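Long-range contacts in probable alginate O-acetylase AlgJ (Pseudomonas putida, PDB 4O8V), which probably works with AlgI and AlgF in an inner-membrane complex that adds acetyl groups to mannuronate residues of alginate: residues Leu58-Ala63 with Gln87-Ala92; Ala65-Glu70 with Gly113-Arg118; Gln150-Glu155 with Ala230-Leu235. One frame throughout, in Å; residues are numbered along the deposited sequence.

Contact 1: residues Leu58-Ala63 with Gln87-Ala92; sequences LAIVPA and QFHAQA
Ile60 reaches between the rings of Phe88 and His89, and its CD1 methyl lies over a face of each. Above the imidazole it is almost perfectly centred, with CD1 3.6 Å from the centroid of the His89 ring and 4° off the normal. Over Phe88 the same methyl is displaced toward the rim, CD1 standing 3.9 Å from the ring centroid, so both are CH-pi contacts. The other branch of Ile60 extends the phenyl contact, its CG2 meeting Phe88 CD2 at 3.6 Å. Leu58 completes the apolar patch: its side chain crosses that of Phe88 at about a right angle, and CD2 comes obliquely to CE1 of Phe88 at 4.0 Å and touches the Ala92 methyl beyond. With CG of Phe88 anti to the backbone N (chi1 -163°), the ring projects toward the strand. A water in the imidazole plane lies 2.9 Å from His89 NE2 and is also within hydrogen-bonding reach of Ile60 O, bridging the two segments at the ring edge. Phe274, on the adjacent strand 269-275, packs edge-to-face on Phe88. Strand 58-61 and helix 87-92 run nearly antiparallel, at 164°, an arrangement characteristic of the alpha/beta core of an SGNH hydrolase-like domain, where helices cover a parallel sheet.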
ATOM      1  N   LEU A  58      -7.684  -6.590  -1.591  1.00 23.59           N
ATOM      2  CA  LEU A  58      -6.332  -6.215  -1.977  1.00 21.42           C
ATOM      3  C   LEU A  58      -6.347  -4.757  -2.384  1.00 24.28           C
ATOM      4  O   LEU A  58      -7.204  -4.360  -3.166  1.00 25.44           O
ATOM      5  CB  LEU A  58      -5.830  -7.100  -3.124  1.00 22.66           C
ATOM      6  CG  LEU A  58      -4.408  -6.850  -3.632  1.00 25.54           C
ATOM      7  CD1 LEU A  58      -3.370  -7.128  -2.524  1.00 24.44           C
ATOM      8  CD2 LEU A  58      -4.138  -7.733  -4.857  1.00 26.88           C
ATOM      9  N   ALA A  59      -5.402  -3.977  -1.855  1.00 24.54           N
ATOM     10  CA  ALA A  59      -5.338  -2.540  -2.147  1.00 25.10           C
ATOM     11  C   ALA A  59      -4.049  -2.252  -2.913  1.00 23.29           C
ATOM     12  O   ALA A  59      -2.980  -2.043  -2.319  1.00 24.59           O
ATOM     13  CB  ALA A  59      -5.411  -1.728  -0.881  1.00 26.62           C
ATOM     14  N   ILE A  60      -4.146  -2.290  -4.240  1.00 22.24           N
ATOM     15  CA  ILE A  60      -2.959  -2.096  -5.088  1.00 23.00           C
ATOM     16  C   ILE A  60      -2.679  -0.591  -5.182  1.00 24.50           C
ATOM     17  O   ILE A  60      -3.463   0.139  -5.774  1.00 25.93           O
ATOM     18  CB  ILE A  60      -3.160  -2.691  -6.513  1.00 24.39           C
ATOM     19  CG1 ILE A  60      -3.441  -4.199  -6.450  1.00 28.04           C
ATOM     20  CG2 ILE A  60      -1.910  -2.425  -7.402  1.00 23.94           C
ATOM     21  CD1 ILE A  60      -3.955  -4.746  -7.792  1.00 27.68           C
ATOM     22  N   VAL A  61      -1.586  -0.124  -4.581  1.00 24.40           N
ATOM     23  CA  VAL A  61      -1.272   1.314  -4.619  1.00 25.17           C
ATOM     24  C   VAL A  61      -0.521   1.651  -5.902  1.00 27.54           C
ATOM     25  O   VAL A  61       0.507   1.066  -6.195  1.00 24.56           O
ATOM     26  CB  VAL A  61      -0.421   1.749  -3.418  1.00 24.71           C
ATOM     27  CG1 VAL A  61      -0.315   3.300  -3.363  1.00 22.44           C
ATOM     28  CG2 VAL A  61      -1.041   1.214  -2.125  1.00 27.76           C
ATOM     29  N   PRO A  62      -1.046   2.596  -6.682  1.00 24.05           N
ATOM     30  CA  PRO A  62      -0.326   2.934  -7.911  1.00 24.51           C
ATOM     31  C   PRO A  62       1.011   3.606  -7.608  1.00 23.40           C
ATOM     32  O   PRO A  62       1.156   4.229  -6.548  1.00 24.57           O
ATOM     33  CB  PRO A  62      -1.279   3.895  -8.621  1.00 24.43           C
ATOM     34  CG  PRO A  62      -2.093   4.504  -7.533  1.00 28.63           C
ATOM     35  CD  PRO A  62      -2.279   3.375  -6.518  1.00 22.30           C
ATOM     36  N   ALA A  63       1.965   3.471  -8.524  1.00 23.02           N
ATOM     37  CA  ALA A  63       3.281   4.088  -8.375  1.00 25.67           C
ATOM     38  C   ALA A  63       3.151   5.606  -8.383  1.00 23.96           C
ATOM     39  O   ALA A  63       2.323   6.158  -9.113  1.00 23.42           O
ATOM     40  CB  ALA A  63       4.200   3.636  -9.481  1.00 25.75           C
ATOM     41  N   GLN A  87      -1.754  -4.734 -15.368  1.00 33.61           N
ATOM     42  CA  GLN A  87      -1.515  -6.174 -15.388  1.00 34.27           C
ATOM     43  C   GLN A  87      -1.656  -6.802 -14.002  1.00 28.93           C
ATOM     44  O   GLN A  87      -2.097  -7.947 -13.888  1.00 31.88           O
ATOM     45  CB  GLN A  87      -0.131  -6.476 -15.979  1.00 36.94           C
ATOM     46  CG  GLN A  87      -0.039  -6.217 -17.489  1.00 46.64           C
ATOM     47  CD  GLN A  87      -0.993  -7.100 -18.326  1.00 57.51           C
ATOM     48  OE1 GLN A  87      -1.390  -8.195 -17.906  1.00 59.38           O
ATOM     49  NE2 GLN A  87      -1.357  -6.616 -19.512  1.00 61.34           N
ATOM     50  N   PHE A  88      -1.266  -6.070 -12.959  1.00 24.61           N
ATOM     51  CA  PHE A  88      -1.481  -6.516 -11.574  1.00 28.34           C
ATOM     52  C   PHE A  88      -2.994  -6.708 -11.345  1.00 28.20           C
ATOM     53  O   PHE A  88      -3.454  -7.752 -10.860  1.00 24.79           O
ATOM     54  CB  PHE A  88      -0.892  -5.493 -10.593  1.00 25.29           C
ATOM     55  CG  PHE A  88      -0.672  -6.000  -9.179  1.00 24.91           C
ATOM     56  CD1 PHE A  88      -1.243  -7.180  -8.723  1.00 25.84           C
ATOM     57  CD2 PHE A  88       0.088  -5.247  -8.287  1.00 28.59           C
ATOM     58  CE1 PHE A  88      -1.035  -7.610  -7.412  1.00 27.71           C
ATOM     59  CE2 PHE A  88       0.304  -5.669  -6.987  1.00 29.34           C
ATOM     60  CZ  PHE A  88      -0.257  -6.855  -6.546  1.00 28.12           C
ATOM     61  N   HIS A  89      -3.778  -5.702 -11.717  1.00 26.17           N
ATOM     62  CA  HIS A  89      -5.221  -5.820 -11.571  1.00 25.77           C
ATOM     63  C   HIS A  89      -5.794  -6.984 -12.383  1.00 27.65           C
ATOM     64  O   HIS A  89      -6.624  -7.735 -11.885  1.00 30.10           O
ATOM     65  CB  HIS A  89      -5.914  -4.523 -11.962  1.00 25.94           C
ATOM     66  CG  HIS A  89      -6.062  -3.573 -10.823  1.00 26.86           C
ATOM     67  ND1 HIS A  89      -7.021  -3.739  -9.844  1.00 25.89           N
ATOM     68  CD2 HIS A  89      -5.351  -2.469 -10.480  1.00 28.85           C
ATOM     69  CE1 HIS A  89      -6.916  -2.757  -8.965  1.00 28.64           C
ATOM     70  NE2 HIS A  89      -5.906  -1.976  -9.324  1.00 30.65           N
ATOM     71  N   ALA A  90      -5.336  -7.139 -13.622  1.00 26.91           N
ATOM     72  CA  ALA A  90      -5.823  -8.206 -14.471  1.00 28.28           C
ATOM     73  C   ALA A  90      -5.496  -9.574 -13.871  1.00 28.77           C
ATOM     74  O   ALA A  90      -6.334 -10.486 -13.895  1.00 32.63           O
ATOM     75  CB  ALA A  90      -5.235  -8.089 -15.872  1.00 31.64           C
ATOM     76  N   GLN A  91      -4.280  -9.728 -13.350  1.00 27.13           N
ATOM     77  CA  GLN A  91      -3.872 -11.030 -12.781  1.00 27.91           C
ATOM     78  C   GLN A  91      -4.577 -11.316 -11.455  1.00 31.29           C
ATOM     79  O   GLN A  91      -4.918 -12.470 -11.144  1.00 33.07           O
ATOM     80  CB  GLN A  91      -2.355 -11.085 -12.575  1.00 32.42           C
ATOM     81  CG  GLN A  91      -1.567 -11.207 -13.851  1.00 42.78           C
ATOM     82  CD  GLN A  91      -1.437 -12.638 -14.296  1.00 53.55           C
ATOM     83  OE1 GLN A  91      -1.929 -13.563 -13.636  1.00 56.62           O
ATOM     84  NE2 GLN A  91      -0.759 -12.840 -15.417  1.00 59.00           N
ATOM     85  N   ALA A  92      -4.804 -10.265 -10.679  1.00 26.69           N
ATOM     86  CA  ALA A  92      -5.557 -10.395  -9.442  1.00 29.51           C
ATOM     87  C   ALA A  92      -6.961 -10.879  -9.745  1.00 31.50           C
ATOM     88  O   ALA A  92      -7.492 -11.703  -9.021  1.00 29.33           O
ATOM     89  CB  ALA A  92      -5.604  -9.078  -8.694  1.00 29.68           C
TER
HETATM   90  O   HOH W   1      -5.819  -0.245  -7.013  1.00 24.70           O

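Contact 2: residues Ala65-Glu70 with Gly113-Arg118; sequences ARVYTE and GQVFLR
Tyr68 buries the most surface here, and it meets Gly113-Arg118 chiefly through the far end of its ring. The phenol oxygen receives the backbone N-H of Val115: Val115 N is 2.9 Å from Tyr68 OH, the N-H...O angle is 168°, and the donor lies in the plane of the ring at its edge. A water in the same plane sits 2.6 Å from Tyr68 OH and donates to Gly113 O, so the hydroxyl engages this loop both directly and through water. The ring carbons add apolar contact, CE2 of Tyr68 lying 3.7 Å from CG2 of Val115.

Phe116 follows in buried area. Tyr68 CE2 is 4.0 Å from Phe116 CB and approaches the phenyl ring at its edge, close to its plane; this is contact without stacking. The torsion of Phe116 sets its CG anti to the carbonyl carbon (chi1 -75°), and from there the ring extends toward Val67.

Val67 occupies the next position along the contact and divides its two methyls between neighbours. CG2 touches Phe116 CE1 obliquely at 3.8 Å, while CG1 meets Val115 CG2 at 3.9 Å. Within the loop, Gln114 NE2 donates to Phe116 O at 3.0 Å, in the carbonyl plane and on a lone pair, tying side chain to backbone across this bend.

The contact joins the end of helix 64-67 to the loop between helices 103-109 and 125-141. Helix 103-109 adds Met106 against Phe116 and Ala109 against Val115, while Thr124 is hydrogen-bonded to Gln114 O through OG1 and to the backbone of Val115. The Phe116 side chain is about 6 Å from that of His122, the probable proton acceptor, which places this packing beside the likely active site and next to the entry into helix 125-141.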
ATOM      1  N   ALA A  65       5.239   7.508  -9.664  1.00 28.50           N
ATOM      2  CA  ALA A  65       5.659   7.870 -11.024  1.00 28.02           C
ATOM      3  C   ALA A  65       4.542   7.746 -12.053  1.00 27.69           C
ATOM      4  O   ALA A  65       4.606   8.349 -13.113  1.00 30.81           O
ATOM      5  CB  ALA A  65       6.842   7.024 -11.455  1.00 28.29           C
ATOM      6  N   ARG A  66       3.539   6.933 -11.757  1.00 25.81           N
ATOM      7  CA  ARG A  66       2.387   6.769 -12.645  1.00 27.73           C
ATOM      8  C   ARG A  66       1.350   7.859 -12.396  1.00 31.83           C
ATOM      9  O   ARG A  66       0.706   8.326 -13.324  1.00 35.45           O
ATOM     10  CB  ARG A  66       1.732   5.376 -12.443  1.00 26.02           C
ATOM     11  CG  ARG A  66       0.527   5.126 -13.343  1.00 30.03           C
ATOM     12  CD  ARG A  66      -0.101   3.722 -13.140  1.00 34.14           C
ATOM     13  NE  ARG A  66       0.883   2.634 -13.100  1.00 29.61           N
ATOM     14  CZ  ARG A  66       1.506   2.132 -14.162  1.00 33.20           C
ATOM     15  NH1 ARG A  66       1.296   2.645 -15.378  1.00 34.74           N
ATOM     16  NH2 ARG A  66       2.368   1.127 -14.010  1.00 29.69           N
ATOM     17  N   VAL A  67       1.184   8.248 -11.137  1.00 28.56           N
ATOM     18  CA  VAL A  67       0.185   9.237 -10.775  1.00 29.23           C
ATOM     19  C   VAL A  67       0.690  10.653 -11.081  1.00 29.15           C
ATOM     20  O   VAL A  67      -0.096  11.518 -11.466  1.00 30.85           O
ATOM     21  CB  VAL A  67      -0.211   9.128  -9.284  1.00 29.14           C
ATOM     22  CG1 VAL A  67      -1.200  10.232  -8.898  1.00 25.39           C
ATOM     23  CG2 VAL A  67      -0.806   7.745  -8.987  1.00 28.83           C
ATOM     24  N   TYR A  68       1.994  10.878 -10.912  1.00 28.87           N
ATOM     25  CA  TYR A  68       2.604  12.194 -11.202  1.00 26.00           C
ATOM     26  C   TYR A  68       3.601  12.162 -12.371  1.00 28.62           C
ATOM     27  O   TYR A  68       4.732  12.648 -12.273  1.00 28.67           O
ATOM     28  CB  TYR A  68       3.256  12.745  -9.916  1.00 28.05           C
ATOM     29  CG  TYR A  68       2.215  13.324  -8.987  1.00 29.11           C
ATOM     30  CD1 TYR A  68       1.671  14.587  -9.241  1.00 26.57           C
ATOM     31  CD2 TYR A  68       1.732  12.596  -7.887  1.00 27.18           C
ATOM     32  CE1 TYR A  68       0.690  15.124  -8.424  1.00 27.08           C
ATOM     33  CE2 TYR A  68       0.738  13.126  -7.052  1.00 24.81           C
ATOM     34  CZ  TYR A  68       0.217  14.388  -7.335  1.00 27.64           C
ATOM     35  OH  TYR A  68      -0.775  14.920  -6.535  1.00 26.16           O
ATOM     36  N   THR A  69       3.160  11.641 -13.512  1.00 30.10           N
ATOM     37  CA  THR A  69       4.019  11.588 -14.702  1.00 33.19           C
ATOM     38  C   THR A  69       4.449  12.969 -15.168  1.00 31.29           C
ATOM     39  O   THR A  69       5.462  13.121 -15.870  1.00 30.21           O
ATOM     40  CB  THR A  69       3.325  10.897 -15.884  1.00 36.15           C
ATOM     41  OG1 THR A  69       2.178  11.659 -16.272  1.00 43.35           O
ATOM     42  CG2 THR A  69       2.883   9.506 -15.498  1.00 35.20           C
ATOM     43  N   GLU A  70       3.689  13.987 -14.776  1.00 29.70           N
ATOM     44  CA  GLU A  70       3.977  15.330 -15.255  1.00 32.40           C
ATOM     45  C   GLU A  70       5.227  15.891 -14.580  1.00 31.18           C
ATOM     46  O   GLU A  70       5.769  16.905 -15.022  1.00 31.60           O
ATOM     47  CB  GLU A  70       2.773  16.268 -15.040  1.00 35.23           C
ATOM     48  CG  GLU A  70       2.407  16.546 -13.589  1.00 33.60           C
ATOM     49  CD  GLU A  70       1.276  15.637 -13.081  1.00 39.45           C
ATOM     50  OE1 GLU A  70       1.245  14.438 -13.447  1.00 35.05           O
ATOM     51  OE2 GLU A  70       0.409  16.135 -12.327  1.00 41.25           O
ATOM     52  N   GLY A 113      -5.198  18.863  -4.411  1.00 30.88           N
ATOM     53  CA  GLY A 113      -3.895  19.045  -3.809  1.00 32.75           C
ATOM     54  C   GLY A 113      -3.062  17.799  -4.049  1.00 29.97           C
ATOM     55  O   GLY A 113      -3.465  16.930  -4.820  1.00 29.86           O
ATOM     56  N   GLN A 114      -1.897  17.727  -3.413  1.00 24.62           N
ATOM     57  CA  GLN A 114      -1.002  16.598  -3.607  1.00 22.40           C
ATOM     58  C   GLN A 114      -1.608  15.325  -3.007  1.00 23.54           C
ATOM     59  O   GLN A 114      -2.013  15.319  -1.838  1.00 25.52           O
ATOM     60  CB  GLN A 114       0.359  16.872  -2.977  1.00 28.18           C
ATOM     61  CG  GLN A 114       1.163  17.893  -3.791  1.00 34.31           C
ATOM     62  CD  GLN A 114       2.551  18.129  -3.241  1.00 39.50           C
ATOM     63  OE1 GLN A 114       3.020  19.261  -3.213  1.00 37.31           O
ATOM     64  NE2 GLN A 114       3.240  17.053  -2.846  1.00 35.74           N
ATOM     65  N   VAL A 115      -1.637  14.259  -3.804  1.00 24.52           N
ATOM     66  CA  VAL A 115      -2.079  12.959  -3.301  1.00 27.35           C
ATOM     67  C   VAL A 115      -0.862  12.076  -2.980  1.00 27.62           C
ATOM     68  O   VAL A 115      -0.993  11.077  -2.285  1.00 26.99           O
ATOM     69  CB  VAL A 115      -3.057  12.265  -4.297  1.00 27.88           C
ATOM     70  CG1 VAL A 115      -4.322  13.149  -4.542  1.00 31.41           C
ATOM     71  CG2 VAL A 115      -2.396  11.901  -5.608  1.00 28.99           C
ATOM     72  N   PHE A 116       0.323  12.472  -3.457  1.00 27.80           N
ATOM     73  CA  PHE A 116       1.612  11.958  -2.959  1.00 24.98           C
ATOM     74  C   PHE A 116       2.493  13.135  -2.551  1.00 27.86           C
ATOM     75  O   PHE A 116       2.327  14.253  -3.073  1.00 24.00           O
ATOM     76  CB  PHE A 116       2.388  11.147  -4.019  1.00 24.42           C
ATOM     77  CG  PHE A 116       1.850   9.761  -4.265  1.00 26.64           C
ATOM     78  CD1 PHE A 116       0.755   9.574  -5.098  1.00 26.65           C
ATOM     79  CD2 PHE A 116       2.485   8.650  -3.718  1.00 23.07           C
ATOM     80  CE1 PHE A 116       0.266   8.319  -5.348  1.00 32.87           C
ATOM     81  CE2 PHE A 116       2.006   7.381  -3.965  1.00 28.09           C
ATOM     82  CZ  PHE A 116       0.894   7.211  -4.777  1.00 31.02           C
ATOM     83  N   LEU A 117       3.437  12.883  -1.649  1.00 23.14           N
ATOM     84  CA  LEU A 117       4.436  13.889  -1.263  1.00 29.44           C
ATOM     85  C   LEU A 117       5.419  14.120  -2.409  1.00 26.70           C
ATOM     86  O   LEU A 117       5.693  13.204  -3.175  1.00 21.74           O
ATOM     87  CB  LEU A 117       5.196  13.436  -0.009  1.00 26.49           C
ATOM     88  CG  LEU A 117       4.381  13.352   1.289  1.00 34.39           C
ATOM     89  CD1 LEU A 117       5.075  12.439   2.262  1.00 41.77           C
ATOM     90  CD2 LEU A 117       4.244  14.696   1.899  1.00 34.34           C
ATOM     91  N   ARG A 118       5.948  15.332  -2.522  1.00 24.69           N
ATOM     92  CA  ARG A 118       6.940  15.646  -3.570  1.00 25.71           C
ATOM     93  C   ARG A 118       8.300  14.921  -3.391  1.00 24.88           C
ATOM     94  O   ARG A 118       8.893  14.457  -4.375  1.00 24.17           O
ATOM     95  CB  ARG A 118       7.141  17.174  -3.636  1.00 23.43           C
ATOM     96  CG  ARG A 118       8.216  17.656  -4.630  1.00 25.64           C
ATOM     97  CD  ARG A 118       8.206  19.193  -4.769  1.00 26.46           C
ATOM     98  NE  ARG A 118       8.084  19.860  -3.481  1.00 26.29           N
ATOM     99  CZ  ARG A 118       9.082  20.026  -2.621  1.00 27.82           C
ATOM    100  NH1 ARG A 118      10.300  19.595  -2.917  1.00 27.95           N
ATOM    101  NH2 ARG A 118       8.859  20.637  -1.462  1.00 27.27           N
TER
HETATM  102  O   HOH W   2      -1.839  17.173  -7.351  1.00 28.86           O

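Contact 3: residues Gln150-Glu155 with Ala230-Leu235; sequences QAFITE and ALQQAL
Strand 152-155 crosses helix 230-235 at 135° between their N-to-C directions, and the segment axes approach to 7.6 Å. The backbones come nearest at Phe152 and Gln233, whose CA atoms are 4.9 Å apart. At this point a water links the main chains, accepting from Phe152 N at 3.0 Å and donating to Gln233 O at 2.8 Å. Phe152 then lays its ring over the side chain of Gln232. CB of Gln232 stands over the middle of the ring, 3.8 Å from the Phe152 centroid and 2° off the normal, a CH-pi contact. Further out the Gln232 amide runs along the same ring at an angle of 18° between the planes, with CD 4.0 Å from Phe152 CE2. CG of Phe152 stands anti to the carbonyl carbon, and from there the ring extends over Gln232. With an alanine in place of Phe152, the Gln232 side chain would probably lose the ring that lies over its CB, and a gap is likely to open between strand and helix. Thr154, also directed toward the helix, lies against the Gln233 side chain, while its hydroxyl is hydrogen-bonded to Thr191. That partner belongs to strand 184-193, which pairs antiparallel with strand 152-162 and also touches Phe152 through Pro193. Helix 227-235 packs in turn on helix 125-141 through Ala132 and Ala136, so it lies between the two-stranded sheet and that helix.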
ATOM      1  N   GLN A 150     -19.552   1.683  13.775  1.00 39.46           N
ATOM      2  CA  GLN A 150     -18.959   2.498  14.821  1.00 41.57           C
ATOM      3  C   GLN A 150     -18.471   3.791  14.191  1.00 36.12           C
ATOM      4  O   GLN A 150     -17.846   3.769  13.137  1.00 34.96           O
ATOM      5  CB  GLN A 150     -17.804   1.780  15.519  1.00 45.65           C
ATOM      6  CG  GLN A 150     -17.272   2.564  16.714  1.00 55.29           C
ATOM      7  CD  GLN A 150     -16.221   1.817  17.503  1.00 63.31           C
ATOM      8  OE1 GLN A 150     -15.574   0.908  16.987  1.00 63.02           O
ATOM      9  NE2 GLN A 150     -16.050   2.195  18.770  1.00 69.43           N
ATOM     10  N   ALA A 151     -18.757   4.916  14.827  1.00 38.09           N
ATOM     11  CA  ALA A 151     -18.391   6.204  14.231  1.00 38.02           C
ATOM     12  C   ALA A 151     -17.011   6.670  14.683  1.00 38.37           C
ATOM     13  O   ALA A 151     -16.609   6.469  15.832  1.00 36.66           O
ATOM     14  CB  ALA A 151     -19.432   7.244  14.564  1.00 44.37           C
ATOM     15  N   PHE A 152     -16.285   7.303  13.771  1.00 31.76           N
ATOM     16  CA  PHE A 152     -14.977   7.845  14.105  1.00 33.92           C
ATOM     17  C   PHE A 152     -14.936   9.283  13.625  1.00 35.09           C
ATOM     18  O   PHE A 152     -15.620   9.631  12.672  1.00 37.02           O
ATOM     19  CB  PHE A 152     -13.845   7.027  13.461  1.00 30.41           C
ATOM     20  CG  PHE A 152     -13.673   5.658  14.056  1.00 32.59           C
ATOM     21  CD1 PHE A 152     -14.516   4.616  13.690  1.00 33.76           C
ATOM     22  CD2 PHE A 152     -12.672   5.411  14.986  1.00 31.81           C
ATOM     23  CE1 PHE A 152     -14.369   3.364  14.240  1.00 34.85           C
ATOM     24  CE2 PHE A 152     -12.514   4.160  15.536  1.00 36.27           C
ATOM     25  CZ  PHE A 152     -13.365   3.133  15.160  1.00 36.56           C
ATOM     26  N   ILE A 153     -14.130  10.105  14.285  1.00 34.42           N
ATOM     27  CA  ILE A 153     -13.913  11.480  13.857  1.00 29.77           C
ATOM     28  C   ILE A 153     -12.423  11.705  13.605  1.00 31.95           C
ATOM     29  O   ILE A 153     -11.576  11.336  14.426  1.00 33.16           O
ATOM     30  CB  ILE A 153     -14.430  12.489  14.910  1.00 35.49           C
ATOM     31  CG1 ILE A 153     -15.962  12.476  14.940  1.00 40.13           C
ATOM     32  CG2 ILE A 153     -13.907  13.884  14.603  1.00 38.27           C
ATOM     33  CD1 ILE A 153     -16.610  13.260  16.096  1.00 45.02           C
ATOM     34  N   THR A 154     -12.102  12.287  12.454  1.00 31.28           N
ATOM     35  CA  THR A 154     -10.719  12.634  12.112  1.00 30.62           C
ATOM     36  C   THR A 154     -10.532  14.125  12.275  1.00 34.75           C
ATOM     37  O   THR A 154     -11.339  14.897  11.776  1.00 37.46           O
ATOM     38  CB  THR A 154     -10.370  12.206  10.670  1.00 30.93           C
ATOM     39  OG1 THR A 154     -10.406  10.774  10.587  1.00 33.57           O
ATOM     40  CG2 THR A 154      -8.974  12.713  10.258  1.00 30.24           C
ATOM     41  N   GLU A 155      -9.513  14.531  13.028  1.00 30.63           N
ATOM     42  CA  GLU A 155      -9.247  15.954  13.222  1.00 35.74           C
ATOM     43  C   GLU A 155      -7.924  16.334  12.568  1.00 32.23           C
ATOM     44  O   GLU A 155      -6.927  15.611  12.671  1.00 35.94           O
ATOM     45  CB  GLU A 155      -9.213  16.314  14.708  1.00 44.20           C
ATOM     46  CG  GLU A 155     -10.556  16.177  15.427  1.00 57.51           C
ATOM     47  CD  GLU A 155     -10.488  16.609  16.887  1.00 69.72           C
ATOM     48  OE1 GLU A 155      -9.386  16.998  17.340  1.00 74.89           O
ATOM     49  OE2 GLU A 155     -11.532  16.562  17.579  1.00 72.70           O
ATOM     50  N   ALA A 230      -8.094   6.609   8.539  1.00 24.94           N
ATOM     51  CA  ALA A 230      -8.950   6.928   7.394  1.00 26.20           C
ATOM     52  C   ALA A 230      -9.866   5.731   7.078  1.00 28.02           C
ATOM     53  O   ALA A 230     -11.046   5.897   6.765  1.00 27.64           O
ATOM     54  CB  ALA A 230      -8.110   7.309   6.187  1.00 28.31           C
ATOM     55  N   LEU A 231      -9.322   4.526   7.202  1.00 25.33           N
ATOM     56  CA  LEU A 231     -10.090   3.297   7.024  1.00 27.46           C
ATOM     57  C   LEU A 231     -11.166   3.116   8.103  1.00 29.85           C
ATOM     58  O   LEU A 231     -12.306   2.797   7.785  1.00 28.56           O
ATOM     59  CB  LEU A 231      -9.159   2.068   7.027  1.00 26.69           C
ATOM     60  CG  LEU A 231      -8.395   1.777   5.738  1.00 28.91           C
ATOM     61  CD1 LEU A 231      -7.341   0.670   5.941  1.00 27.63           C
ATOM     62  CD2 LEU A 231      -9.403   1.435   4.621  1.00 29.25           C
ATOM     63  N   GLN A 232     -10.791   3.288   9.370  1.00 28.04           N
ATOM     64  CA  GLN A 232     -11.751   3.222  10.473  1.00 29.07           C
ATOM     65  C   GLN A 232     -12.919   4.158  10.219  1.00 32.45           C
ATOM     66  O   GLN A 232     -14.080   3.757  10.279  1.00 31.25           O
ATOM     67  CB  GLN A 232     -11.090   3.582  11.802  1.00 31.32           C
ATOM     68  CG  GLN A 232     -10.102   2.547  12.318  1.00 33.12           C
ATOM     69  CD  GLN A 232      -9.289   3.071  13.483  1.00 38.37           C
ATOM     70  OE1 GLN A 232      -9.002   4.264  13.566  1.00 37.05           O
ATOM     71  NE2 GLN A 232      -8.899   2.181  14.383  1.00 39.67           N
ATOM     72  N   GLN A 233     -12.603   5.411   9.905  1.00 27.53           N
ATOM     73  CA  GLN A 233     -13.639   6.390   9.633  1.00 32.56           C
ATOM     74  C   GLN A 233     -14.498   6.040   8.420  1.00 33.03           C
ATOM     75  O   GLN A 233     -15.719   6.136   8.479  1.00 33.41           O
ATOM     76  CB  GLN A 233     -13.028   7.770   9.446  1.00 31.29           C
ATOM     77  CG  GLN A 233     -14.090   8.839   9.219  1.00 43.47           C
ATOM     78  CD  GLN A 233     -13.569  10.213   9.503  1.00 57.43           C
ATOM     79  OE1 GLN A 233     -13.237  10.532  10.643  1.00 63.12           O
ATOM     80  NE2 GLN A 233     -13.477  11.040   8.468  1.00 62.84           N
ATOM     81  N   ALA A 234     -13.872   5.622   7.323  1.00 31.89           N
ATOM     82  CA  ALA A 234     -14.633   5.374   6.101  1.00 32.29           C
ATOM     83  C   ALA A 234     -15.484   4.106   6.241  1.00 29.91           C
ATOM     84  O   ALA A 234     -16.654   4.083   5.829  1.00 30.22           O
ATOM     85  CB  ALA A 234     -13.689   5.284   4.891  1.00 32.83           C
ATOM     86  N   LEU A 235     -14.915   3.072   6.857  1.00 30.05           N
ATOM     87  CA  LEU A 235     -15.612   1.809   7.063  1.00 33.03           C
ATOM     88  C   LEU A 235     -16.627   1.859   8.193  1.00 33.30           C
ATOM     89  O   LEU A 235     -17.473   0.966   8.306  1.00 34.54           O
ATOM     90  CB  LEU A 235     -14.610   0.687   7.359  1.00 30.85           C
ATOM     91  CG  LEU A 235     -13.653   0.320   6.224  1.00 32.96           C
ATOM     92  CD1 LEU A 235     -12.532  -0.558   6.771  1.00 32.36           C
ATOM     93  CD2 LEU A 235     -14.431  -0.390   5.132  1.00 32.88           C
TER
HETATM   94  O   HOH W   3     -16.994   7.033  10.849  1.00 39.47           O

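Contacts 1 and 2 are neighbours, with centres 18 Å apart, and they touch directly: Pro62 CG is 3.8 Å from Val67 CG2, and Pro62 O meets the Phe116 ring. Their segments alternate along the chain, since strand 55-61 leads into helix 64-67 and then helix 84-94, before the loop 113-118. The core strand and the loop near the probable active site therefore pack directly against each other. Contact 3 follows later in the sequence and is set apart, its centre 25 Å from each of the others and its nearest atoms about 7 Å from contact 1 and 12 Å from contact 2. It joins the separate antiparallel pair 152-162 and 184-193 to helix 227-235 at the surface. All three belong to the SGNH hydrolase-like domain.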